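Local coordinates for histidine acid phosphatase (Hafnia alvei, PDB 4ARU), which is a branch 2 member of the histidine phosphatase superfamily, built from a mixed beta sheet flanked by helices and a further, largely helical region, at residues V21-M27 with W42-Y48; T30-V34 with L216-L220; T98-F102 with I300-A304; L225-A229 with L359-H363. All blocks are in the same frame, centred on the assembly; numbering follows the deposited sequence. Where two conformers were deposited one is given.

Contact 1: residues V21-M27 with W42-Y48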
loop_
_atom_site.group_PDB
_atom_site.type_symbol
_atom_site.label_atom_id
_atom_site.label_comp_id
_atom_site.label_asym_id
_atom_site.label_seq_id
_atom_site.Cartn_x
_atom_site.Cartn_y
_atom_site.Cartn_z
ATOM N N VAL A 21 -6.917 6.020 -6.696
ATOM C CA VAL A 21 -6.448 6.096 -8.080
ATOM C C VAL A 21 -5.928 7.487 -8.342
ATOM O O VAL A 21 -6.630 8.471 -8.128
ATOM C CB VAL A 21 -7.541 5.715 -9.082
ATOM C CG1 VAL A 21 -7.063 5.903 -10.505
ATOM C CG2 VAL A 21 -8.027 4.291 -8.863
ATOM N N ARG A 22 -4.686 7.536 -8.826
ATOM C CA ARG A 22 -3.998 8.770 -9.147
ATOM C C ARG A 22 -3.433 8.738 -10.546
ATOM O O ARG A 22 -3.199 7.657 -11.124
ATOM C CB ARG A 22 -2.833 8.921 -8.186
ATOM C CG ARG A 22 -1.820 7.774 -8.151
ATOM C CD ARG A 22 -0.422 8.150 -7.638
ATOM N NE ARG A 22 0.479 7.003 -7.601
ATOM C CZ ARG A 22 1.100 6.487 -8.661
ATOM N NH1 ARG A 22 0.921 7.041 -9.852
ATOM N NH2 ARG A 22 1.897 5.422 -8.533
ATOM N N ALA A 23 -3.151 9.920 -11.055
ATOM C CA ALA A 23 -2.337 10.055 -12.249
ATOM C C ALA A 23 -0.905 9.573 -11.926
ATOM O O ALA A 23 -0.458 9.541 -10.770
ATOM C CB ALA A 23 -2.315 11.482 -12.709
ATOM N N PRO A 24 -0.141 9.235 -12.962
ATOM C CA PRO A 24 1.259 8.910 -12.752
ATOM C C PRO A 24 1.970 9.993 -11.956
ATOM O O PRO A 24 1.709 11.182 -12.175
ATOM C CB PRO A 24 1.806 8.826 -14.185
ATOM C CG PRO A 24 0.616 8.396 -15.011
ATOM C CD PRO A 24 -0.525 9.145 -14.373
ATOM N N THR A 25 2.882 9.612 -11.067
ATOM C CA THR A 25 3.614 10.554 -10.236
ATOM C C THR A 25 4.568 11.382 -11.114
ATOM O O THR A 25 4.776 12.579 -10.913
ATOM C CB THR A 25 4.404 9.829 -9.117
ATOM O OG1 THR A 25 3.573 8.829 -8.485
ATOM C CG2 THR A 25 4.830 10.812 -8.086
ATOM N N LYS A 26 5.141 10.705 -12.084
ATOM C CA LYS A 26 5.948 11.378 -13.088
ATOM C C LYS A 26 5.857 10.630 -14.398
ATOM O O LYS A 26 5.561 9.437 -14.449
ATOM C CB LYS A 26 7.400 11.512 -12.625
ATOM C CG LYS A 26 8.081 10.236 -12.325
ATOM C CD LYS A 26 9.534 10.490 -11.910
ATOM C CE LYS A 26 10.196 9.232 -11.453
ATOM N NZ LYS A 26 11.651 9.427 -11.180
ATOM N N MET A 27 6.125 11.365 -15.467
ATOM C CA MET A 27 6.258 10.751 -16.779
ATOM C C MET A 27 7.606 11.182 -17.333
ATOM O O MET A 27 7.788 12.314 -17.798
ATOM C CB MET A 27 5.094 11.144 -17.681
ATOM C CG MET A 27 5.081 10.534 -19.093
ATOM S SD MET A 27 5.029 8.738 -19.133
ATOM C CE MET A 27 3.346 8.310 -18.712
ATOM N N TRP A 42 -4.050 12.442 -18.447
ATOM C CA TRP A 42 -4.911 12.310 -17.266
ATOM C C TRP A 42 -5.637 13.627 -16.986
ATOM O O TRP A 42 -5.210 14.700 -17.434
ATOM C CB TRP A 42 -4.069 11.885 -16.062
ATOM C CG TRP A 42 -3.757 10.444 -16.136
ATOM C CD1 TRP A 42 -2.896 9.810 -17.018
ATOM C CD2 TRP A 42 -4.304 9.420 -15.327
ATOM N NE1 TRP A 42 -2.893 8.465 -16.793
ATOM C CE2 TRP A 42 -3.755 8.193 -15.764
ATOM C CE3 TRP A 42 -5.187 9.412 -14.258
ATOM C CZ2 TRP A 42 -4.086 6.984 -15.167
ATOM C CZ3 TRP A 42 -5.522 8.201 -13.677
ATOM C CH2 TRP A 42 -4.994 7.016 -14.139
ATOM N N PRO A 43 -6.756 13.566 -16.251
ATOM C CA PRO A 43 -7.586 14.756 -16.073
ATOM C C PRO A 43 -7.205 15.589 -14.846
ATOM O O PRO A 43 -7.926 16.529 -14.508
ATOM C CB PRO A 43 -8.975 14.168 -15.901
ATOM C CG PRO A 43 -8.703 12.911 -15.185
ATOM C CD PRO A 43 -7.469 12.348 -15.833
ATOM N N VAL A 44 -6.056 15.277 -14.243
ATOM C CA VAL A 44 -5.538 16.008 -13.110
ATOM C C VAL A 44 -4.025 16.057 -13.269
ATOM O O VAL A 44 -3.437 15.337 -14.059
ATOM C CB VAL A 44 -5.846 15.294 -11.770
ATOM C CG1 VAL A 44 -7.347 15.226 -11.514
ATOM C CG2 VAL A 44 -5.249 13.906 -11.704
ATOM N N LYS A 45 -3.438 16.923 -12.469
ATOM C CA LYS A 45 -2.002 17.045 -12.363
ATOM C C LYS A 45 -1.354 15.721 -12.041
ATOM O O LYS A 45 -1.892 14.901 -11.304
ATOM C CB LYS A 45 -1.720 18.049 -11.262
ATOM C CG LYS A 45 -0.257 18.414 -11.081
ATOM C CD LYS A 45 -0.107 19.465 -10.036
ATOM C CE LYS A 45 1.369 19.715 -9.773
ATOM N NZ LYS A 45 1.491 20.745 -8.746
ATOM N N LEU A 46 -0.153 15.525 -12.545
ATOM C CA LEU A 46 0.575 14.348 -12.210
ATOM C C LEU A 46 0.660 14.149 -10.716
ATOM O O LEU A 46 0.881 15.091 -9.960
ATOM C CB LEU A 46 1.952 14.367 -12.811
ATOM C CG LEU A 46 2.009 14.267 -14.336
ATOM C CD1 LEU A 46 3.467 14.184 -14.729
ATOM C CD2 LEU A 46 1.262 13.082 -14.963
ATOM N N GLY A 47 0.445 12.912 -10.265
ATOM C CA GLY A 47 0.449 12.589 -8.875
ATOM C C GLY A 47 -0.791 12.898 -8.069
ATOM O O GLY A 47 -0.860 12.481 -6.905
ATOM N N TYR A 48 -1.752 13.588 -8.655
ATOM C CA TYR A 48 -2.987 13.864 -7.912
ATOM C C TYR A 48 -3.932 12.674 -7.971
ATOM O O TYR A 48 -3.992 11.945 -8.955
ATOM C CB TYR A 48 -3.699 15.099 -8.487
ATOM C CG TYR A 48 -3.188 16.446 -7.997
ATOM C CD1 TYR A 48 -1.966 16.586 -7.337
ATOM C CD2 TYR A 48 -3.972 17.562 -8.125
ATOM C CE1 TYR A 48 -1.516 17.838 -6.908
ATOM C CE2 TYR A 48 -3.536 18.814 -7.713
ATOM C CZ TYR A 48 -2.300 18.952 -7.094
ATOM O OH TYR A 48 -1.885 20.224 -6.663
#

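Contact 2: residues T30-V34 with L216-L220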
loop_
_atom_site.group_PDB
_atom_site.type_symbol
_atom_site.label_atom_id
_atom_site.label_comp_id
_atom_site.label_asym_id
_atom_site.label_seq_id
_atom_site.Cartn_x
_atom_site.Cartn_y
_atom_site.Cartn_z
ATOM N N THR A 30 12.360 8.610 -20.491
ATOM C CA THR A 30 12.536 7.204 -20.786
ATOM C C THR A 30 11.186 6.536 -20.945
ATOM O O THR A 30 11.002 5.717 -21.828
ATOM C CB THR A 30 13.332 6.500 -19.665
ATOM O OG1 THR A 30 14.681 6.982 -19.613
ATOM C CG2 THR A 30 13.386 4.976 -19.910
ATOM N N MET A 31 10.245 6.831 -20.052
ATOM C CA MET A 31 8.911 6.262 -20.137
ATOM C C MET A 31 8.226 6.614 -21.467
ATOM O O MET A 31 7.541 5.767 -22.037
ATOM C CB MET A 31 8.064 6.723 -18.950
ATOM C CG MET A 31 8.560 6.154 -17.634
ATOM S SD MET A 31 7.877 6.996 -16.171
ATOM C CE MET A 31 6.157 6.558 -16.290
ATOM N N ARG A 32 8.406 7.839 -21.945
ATOM C CA ARG A 32 7.892 8.202 -23.248
ATOM C C ARG A 32 8.601 7.425 -24.338
ATOM O O ARG A 32 7.932 6.826 -25.173
ATOM C CB ARG A 32 7.972 9.701 -23.451
ATOM C CG ARG A 32 7.184 10.435 -22.376
ATOM C CD ARG A 32 6.774 11.807 -22.882
ATOM N NE ARG A 32 6.116 12.606 -21.865
ATOM C CZ ARG A 32 4.798 12.656 -21.682
ATOM N NH1 ARG A 32 3.972 11.949 -22.443
ATOM N NH2 ARG A 32 4.305 13.390 -20.703
ATOM N N ASP A 33 9.934 7.351 -24.254
ATOM C CA ASP A 33 10.759 6.841 -25.348
ATOM C C ASP A 33 10.630 5.339 -25.566
ATOM O O ASP A 33 10.977 4.895 -26.639
ATOM C CB ASP A 33 12.225 7.223 -25.142
ATOM C CG ASP A 33 12.496 8.719 -25.349
ATOM O OD1 ASP A 33 11.604 9.433 -25.867
ATOM O OD2 ASP A 33 13.665 9.173 -25.094
ATOM N N VAL A 34 10.178 4.576 -24.579
ATOM C CA VAL A 34 10.173 3.088 -24.728
ATOM C C VAL A 34 8.937 2.581 -25.460
ATOM O O VAL A 34 8.747 1.357 -25.627
ATOM C CB VAL A 34 10.324 2.351 -23.379
ATOM C CG1 VAL A 34 11.705 2.570 -22.787
ATOM C CG2 VAL A 34 9.260 2.748 -22.399
ATOM N N LEU A 216 11.625 -0.451 -14.367
ATOM C CA LEU A 216 10.835 0.350 -15.296
ATOM C C LEU A 216 9.505 -0.316 -15.604
ATOM O O LEU A 216 8.443 0.307 -15.524
ATOM C CB LEU A 216 11.636 0.595 -16.557
ATOM C CG LEU A 216 10.890 1.354 -17.677
ATOM C CD1 LEU A 216 10.448 2.726 -17.250
ATOM C CD2 LEU A 216 11.764 1.414 -18.905
ATOM N N ALA A 217 9.532 -1.603 -15.891
ATOM C CA ALA A 217 8.303 -2.338 -16.150
ATOM C C ALA A 217 7.362 -2.313 -14.974
ATOM O O ALA A 217 6.135 -2.243 -15.154
ATOM C CB ALA A 217 8.582 -3.763 -16.563
ATOM N N SER A 218 7.878 -2.334 -13.748
ATOM C CA SER A 218 7.051 -2.256 -12.526
ATOM C C SER A 218 6.220 -0.965 -12.572
ATOM O O SER A 218 5.009 -0.951 -12.317
ATOM C CB SER A 218 7.887 -2.238 -11.239
ATOM O OG SER A 218 7.104 -1.872 -10.129
ATOM N N THR A 219 6.872 0.137 -12.887
ATOM C CA THR A 219 6.210 1.423 -12.929
ATOM C C THR A 219 5.156 1.441 -14.045
ATOM O O THR A 219 4.025 1.868 -13.813
ATOM C CB THR A 219 7.231 2.509 -13.225
ATOM O OG1 THR A 219 8.172 2.552 -12.146
ATOM C CG2 THR A 219 6.590 3.842 -13.366
ATOM N N LEU A 220 5.504 0.945 -15.226
ATOM C CA LEU A 220 4.601 0.962 -16.370
ATOM C C LEU A 220 3.420 0.083 -16.068
ATOM O O LEU A 220 2.262 0.447 -16.424
ATOM C CB LEU A 220 5.308 0.568 -17.633
ATOM C CG LEU A 220 6.539 1.442 -17.970
ATOM C CD1 LEU A 220 7.166 0.956 -19.262
ATOM C CD2 LEU A 220 6.181 2.924 -17.979
#

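Contact 3: residues T98-F102 with I300-A304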
loop_
_atom_site.group_PDB
_atom_site.type_symbol
_atom_site.label_atom_id
_atom_site.label_comp_id
_atom_site.label_asym_id
_atom_site.label_seq_id
_atom_site.Cartn_x
_atom_site.Cartn_y
_atom_site.Cartn_z
ATOM N N THR A 98 -7.719 11.297 -0.178
ATOM C CA THR A 98 -8.189 9.952 0.189
ATOM C C THR A 98 -8.831 9.972 1.584
ATOM O O THR A 98 -9.871 9.391 1.786
ATOM C CB THR A 98 -7.006 8.968 0.197
ATOM O OG1 THR A 98 -6.573 8.794 -1.170
ATOM C CG2 THR A 98 -7.388 7.634 0.733
ATOM N N GLY A 99 -8.168 10.601 2.566
ATOM C CA GLY A 99 -8.734 10.676 3.888
ATOM C C GLY A 99 -10.097 11.326 3.864
ATOM O O GLY A 99 -11.036 10.857 4.533
ATOM N N GLU A 100 -10.230 12.441 3.139
ATOM C CA GLU A 100 -11.553 13.110 3.031
ATOM C C GLU A 100 -12.625 12.228 2.350
ATOM O O GLU A 100 -13.761 12.211 2.789
ATOM C CB GLU A 100 -11.412 14.451 2.320
ATOM C CG GLU A 100 -10.618 15.412 3.214
ATOM C CD GLU A 100 -10.409 16.808 2.701
ATOM O OE1 GLU A 100 -10.640 17.082 1.494
ATOM O OE2 GLU A 100 -10.059 17.654 3.575
ATOM N N ALA A 101 -12.237 11.473 1.334
ATOM C CA ALA A 101 -13.155 10.613 0.630
ATOM C C ALA A 101 -13.579 9.429 1.502
ATOM O O ALA A 101 -14.738 8.990 1.448
ATOM C CB ALA A 101 -12.546 10.134 -0.675
ATOM N N PHE A 102 -12.659 8.935 2.319
ATOM C CA PHE A 102 -12.998 7.897 3.298
ATOM C C PHE A 102 -14.050 8.374 4.264
ATOM O O PHE A 102 -15.073 7.699 4.465
ATOM C CB PHE A 102 -11.730 7.442 4.052
ATOM C CG PHE A 102 -12.020 6.672 5.314
ATOM C CD1 PHE A 102 -12.383 5.337 5.310
ATOM C CD2 PHE A 102 -11.936 7.305 6.544
ATOM C CE1 PHE A 102 -12.666 4.650 6.478
ATOM C CE2 PHE A 102 -12.225 6.638 7.713
ATOM C CZ PHE A 102 -12.541 5.305 7.699
ATOM N N ILE A 300 -11.893 3.951 15.347
ATOM C CA ILE A 300 -11.426 3.743 14.013
ATOM C C ILE A 300 -10.338 4.776 13.731
ATOM O O ILE A 300 -10.594 5.989 13.792
ATOM C CB ILE A 300 -12.534 3.887 12.962
ATOM C CG1 ILE A 300 -13.684 2.863 13.213
ATOM C CG2 ILE A 300 -11.970 3.737 11.543
ATOM C CD1 ILE A 300 -14.938 3.253 12.496
ATOM N N LEU A 301 -9.151 4.292 13.445
ATOM C CA LEU A 301 -7.991 5.109 13.074
ATOM C C LEU A 301 -7.671 4.740 11.629
ATOM O O LEU A 301 -7.315 3.605 11.345
ATOM C CB LEU A 301 -6.808 4.896 13.997
ATOM C CG LEU A 301 -5.454 5.477 13.591
ATOM C CD1 LEU A 301 -5.584 6.976 13.389
ATOM C CD2 LEU A 301 -4.353 5.154 14.555
ATOM N N PHE A 302 -7.845 5.680 10.701
ATOM C CA PHE A 302 -7.581 5.485 9.289
ATOM C C PHE A 302 -6.327 6.311 8.949
ATOM O O PHE A 302 -6.326 7.553 9.146
ATOM C CB PHE A 302 -8.785 5.937 8.458
ATOM C CG PHE A 302 -8.650 5.730 6.987
ATOM C CD1 PHE A 302 -8.108 6.716 6.185
ATOM C CD2 PHE A 302 -9.092 4.559 6.369
ATOM C CE1 PHE A 302 -8.058 6.569 4.805
ATOM C CE2 PHE A 302 -9.018 4.403 4.983
ATOM C CZ PHE A 302 -8.474 5.419 4.211
ATOM N N ILE A 303 -5.327 5.645 8.382
ATOM C CA ILE A 303 -4.065 6.219 8.063
ATOM C C ILE A 303 -3.917 6.151 6.557
ATOM O O ILE A 303 -3.857 5.031 5.966
ATOM C CB ILE A 303 -2.905 5.496 8.777
ATOM C CG1 ILE A 303 -3.092 5.474 10.296
ATOM C CG2 ILE A 303 -1.578 6.141 8.378
ATOM C CD1 ILE A 303 -2.082 4.599 11.025
ATOM N N ALA A 304 -3.846 7.319 5.914
ATOM C CA ALA A 304 -3.837 7.399 4.451
ATOM C C ALA A 304 -2.404 7.607 3.983
ATOM O O ALA A 304 -1.844 8.683 4.087
ATOM C CB ALA A 304 -4.731 8.553 3.952
#

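Contact 4: residues L225-A229 with L359-H363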
loop_
_atom_site.group_PDB
_atom_site.type_symbol
_atom_site.label_atom_id
_atom_site.label_comp_id
_atom_site.label_asym_id
_atom_site.label_seq_id
_atom_site.Cartn_x
_atom_site.Cartn_y
_atom_site.Cartn_z
ATOM N N LEU A 225 -2.527 -0.451 -14.787
ATOM C CA LEU A 225 -3.565 -0.814 -13.838
ATOM C C LEU A 225 -4.352 0.444 -13.423
ATOM O O LEU A 225 -5.574 0.412 -13.264
ATOM C CB LEU A 225 -2.927 -1.451 -12.618
ATOM C CG LEU A 225 -3.969 -1.977 -11.612
ATOM C CD1 LEU A 225 -3.602 -3.376 -11.222
ATOM C CD2 LEU A 225 -4.156 -1.097 -10.409
ATOM N N LEU A 226 -3.621 1.527 -13.204
ATOM C CA LEU A 226 -4.261 2.799 -12.857
ATOM C C LEU A 226 -5.168 3.306 -13.967
ATOM O O LEU A 226 -6.268 3.757 -13.704
ATOM C CB LEU A 226 -3.263 3.873 -12.437
ATOM C CG LEU A 226 -2.500 3.616 -11.142
ATOM C CD1 LEU A 226 -1.293 4.553 -10.930
ATOM C CD2 LEU A 226 -3.441 3.755 -9.971
ATOM N N GLU A 227 -4.729 3.187 -15.217
ATOM C CA GLU A 227 -5.552 3.597 -16.352
ATOM C C GLU A 227 -6.875 2.806 -16.349
ATOM O O GLU A 227 -7.943 3.327 -16.588
ATOM C CB GLU A 227 -4.854 3.308 -17.669
ATOM C CG GLU A 227 -3.625 4.193 -17.952
ATOM C CD GLU A 227 -2.866 3.768 -19.189
ATOM O OE1 GLU A 227 -3.243 2.736 -19.770
ATOM O OE2 GLU A 227 -1.911 4.476 -19.600
ATOM N N HIS A 228 -6.743 1.516 -16.085
ATOM C CA HIS A 228 -7.887 0.636 -16.030
ATOM C C HIS A 228 -8.849 0.958 -14.890
ATOM O O HIS A 228 -10.066 1.027 -15.063
ATOM C CB HIS A 228 -7.404 -0.808 -15.961
ATOM C CG HIS A 228 -8.489 -1.832 -16.125
ATOM N ND1 HIS A 228 -8.979 -2.217 -17.355
ATOM C CD2 HIS A 228 -9.171 -2.549 -15.200
ATOM C CE1 HIS A 228 -9.894 -3.168 -17.175
ATOM N NE2 HIS A 228 -10.054 -3.354 -15.881
ATOM N N ALA A 229 -8.260 1.210 -13.738
ATOM C CA ALA A 229 -9.040 1.583 -12.563
ATOM C C ALA A 229 -9.719 2.946 -12.701
ATOM O O ALA A 229 -10.781 3.166 -12.119
ATOM C CB ALA A 229 -8.129 1.598 -11.374
ATOM N N LEU A 359 -9.870 -5.721 -9.382
ATOM C CA LEU A 359 -9.656 -4.945 -10.579
ATOM C C LEU A 359 -10.981 -4.569 -11.269
ATOM O O LEU A 359 -11.155 -3.413 -11.696
ATOM C CB LEU A 359 -8.700 -5.660 -11.568
ATOM C CG LEU A 359 -8.112 -4.758 -12.673
ATOM C CD1 LEU A 359 -7.417 -3.511 -12.156
ATOM C CD2 LEU A 359 -7.191 -5.631 -13.550
ATOM N N ALA A 360 -11.903 -5.529 -11.297
ATOM C CA ALA A 360 -13.247 -5.305 -11.849
ATOM C C ALA A 360 -14.037 -4.279 -11.011
ATOM O O ALA A 360 -14.755 -3.440 -11.569
ATOM C CB ALA A 360 -14.021 -6.594 -11.907
ATOM N N GLN A 361 -13.937 -4.387 -9.682
ATOM C CA GLN A 361 -14.657 -3.455 -8.827
ATOM C C GLN A 361 -14.188 -2.039 -9.048
ATOM O O GLN A 361 -15.002 -1.081 -8.968
ATOM C CB GLN A 361 -14.527 -3.839 -7.367
ATOM C CG GLN A 361 -15.412 -5.029 -7.013
ATOM C CD GLN A 361 -15.154 -5.593 -5.624
ATOM O OE1 GLN A 361 -14.052 -5.567 -5.111
ATOM N NE2 GLN A 361 -16.218 -6.122 -4.988
ATOM N N LEU A 362 -12.893 -1.859 -9.277
ATOM C CA LEU A 362 -12.354 -0.561 -9.604
ATOM C C LEU A 362 -12.864 -0.106 -10.979
ATOM O O LEU A 362 -13.370 1.009 -11.157
ATOM C CB LEU A 362 -10.818 -0.563 -9.605
ATOM C CG LEU A 362 -10.163 -0.792 -8.264
ATOM C CD1 LEU A 362 -8.666 -1.086 -8.451
ATOM C CD2 LEU A 362 -10.355 0.342 -7.251
ATOM N N HIS A 363 -12.696 -0.952 -11.987
ATOM C CA HIS A 363 -13.034 -0.592 -13.347
ATOM C C HIS A 363 -14.528 -0.280 -13.541
ATOM O O HIS A 363 -14.890 0.640 -14.272
ATOM C CB HIS A 363 -12.644 -1.735 -14.280
ATOM C CG HIS A 363 -12.794 -1.437 -15.738
ATOM N ND1 HIS A 363 -12.040 -0.497 -16.420
ATOM C CD2 HIS A 363 -13.576 -2.020 -16.660
ATOM C CE1 HIS A 363 -12.399 -0.490 -17.692
ATOM N NE2 HIS A 363 -13.340 -1.400 -17.864
#

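Contact 1: residues V21-M27 with W42-Y48
The Trp42 indole lies flat beneath Ala23 and Pro24, the dense part of the contact. Pro24 CD sits 3.5 Å from the centroid of the five-membered ring of Trp42, while Ala23 CA stands 3.9 Å from that of its six-membered ring, two CH-pi contacts on the same face. With chi1 at -77° the indole hangs beside the backbone N of Trp42 and runs back under the 21-27 loop, until its CZ3 edge meets Val21 CG1. Arg22 O, buried close to the indole, has no polar partner in the model. Ala23 CB fills the space between Trp42 CB, Val44 CG2 and the carbonyl of Lys45. Backbone bonds fix the two loops: Ala23 N donates to Tyr48 O over 3.0 Å, a fairly straight bond of 154°. Arg22 CA adds a CA-H...O contact to Tyr48 O at 3.2 Å. The bond from Gly47 N to Pro24 O, at 2.9 Å, is weak. Gly47 occupies the third position of a type II turn, with phi at 80°. Toward solvent the packing thins. Leu46 drapes its CB and CD2 over Pro24 O, and its CD1 comes only within 3.9 Å of Met27 N; Thr25 and Lys26 point away. On the inner side Arg22 NH1 reaches Ala23 O at 3.0 Å, in the guanidinium plane but above the carbonyl plane, while Arg22 NE hydrogen-bonds to a tartaric acid molecule, probably from the crystallisation liquor. Val21-Pro24 ends the RHGxRxP signature of the histidine acid phosphatases, and the tartaric acid is consistent with an anion-binding pocket there.

Contact 2: residues T30-V34 with L216-L220
Met31 reaches out from helix 29-33 to touch both Leu216 and Leu220, residues one turn apart on helix 213-229. All the contacts across this interface are apolar. Met31 CG lies 3.9 Å from Leu216 CD1, and the bend at chi3 (66°) turns the methyl toward the opposite helix, where Met31 CE meets Leu220 CD2 at 4.0 Å and Thr219 CG2 at 4.0 Å. The Met31 and Leu220 side chains run past each other in opposite senses. A second set of methyl contacts surrounds Val34: its CG1 meets Leu216 CD2 tip to tip at 4.1 Å, and its CG2 stands 4.2 Å from Leu220 CD1. At the outer margin Thr30 CG2 lies 4.0 Å from Leu216 CD2. These spacings mark ordinary van der Waals packing without strain.

Polar groups find their partners within their own helices or in neighbouring parts of the chain. Met31 O accepts from Trp39 NE1, and Ser218 OG, on another side of its helix, pairs with Gln256 and His253. Leu220 and Val34 also pack on Leu172, completing an apolar core shared by helices 29-33, 162-172 and 213-229 in the helical region of the histidine acid phosphatase fold.

Contact 3: residues T98-F102 with I300-A304
Thr98 begins the contact, turning CG2 toward the strand, where it meets Ala304 CB at 4.3 Å and approaches the edge of the Phe302 ring near its plane. Its hydroxyl bonds to Arg94 O one turn back and to Gly20 N in the loop after strand 9-18. Gly99, next along the helix, lets the strand's side chains come up to the helix backbone: Gly99 N lies 4.2 Å from Ala304 CB, and Gly99 CA lies 4.3 Å from Phe302 CE1. Phe102 supplies the main interaction. Its CG stands anti to the backbone N (chi1 164°), which sends the ring out to the sheet, where it stacks face to face on Phe302 with centroids 3.9 Å apart and planes at 9°. The two side chains come from opposite directions, so each ring also covers the other's CB: Phe102 CB and Phe302 CB each stand 4.0 Å from the opposite centroid. Beyond the stack, Phe102 CZ meets Ile300 CG2 at 4.2 Å.

Helix 93-106 thus covers the central sheet, segment 98-102 running roughly antiparallel (146°) to segment 300-304; strand 300-305 pairs in parallel with strands 9-18 and 85-89, Val87 touches both phenylalanines, and helix 51-70 packs alongside at Ile57.

Contact 4: residues L225-A229 with L359-H363
His363 lies over His228, and its imidazole can be followed outward from the backbone. CB comes first, 3.4 Å from His228 NE2, and CG sits 3.3 Å from the same nitrogen. Because CG is anti to the backbone N (chi1 -173°), the ring extends back toward the end of the other helix. There His363 ND1 donates to His228 O over 2.8 Å in an almost straight bond of 172°; the oxygen lies in the imidazole plane, while the donor is tilted from the carbonyl plane. ND1 also stands over the centre of the His228 ring, while CD2 and NE2 overhang its rim, and His363 CE1 is 3.7 Å from His228 CE1. The result is an offset stack, centroids 3.8 Å apart and planes at 9°, whose rotation is fixed by the hydrogen bond. Beside it, Leu359 CG presses on His228 CD2 at 3.5 Å, and Leu359 CD1 continues to Leu225. Deeper in, Ala229 CB meets Leu362 CB at 3.9 Å.

The contact joins the C-terminal end of helix 213-229 to the short helix 359-363, which follows strand 348-356 of the main sheet. Arg52 of helix 51-70 bridges the two helix ends, bonding Ala229 O and His363 O, while Trp246 of helix 243-262 meets His228 edge to face.

Overall arrangement
Helix 213-229 ties three of the contacts together. Contact 2 uses its N-terminal half and contact 4 its C-terminal end, their centres about 19 Å apart, and contact 1 packs against contact 4 through Arg22 and Trp42 on Leu226. Contacts 1 and 2 also touch, at Met27 and Arg32, and interleave along the chain. Contact 3 stands apart in the central sheet, its centre about 31 Å from that of contact 2 and on the other side of the chain's centre. Contact 1 comes first in sequence and closes before contacts 3 and 4 open. The loops of contact 1 appear to lie between the sheet core and the helical region, consistent with a pocket at their junction.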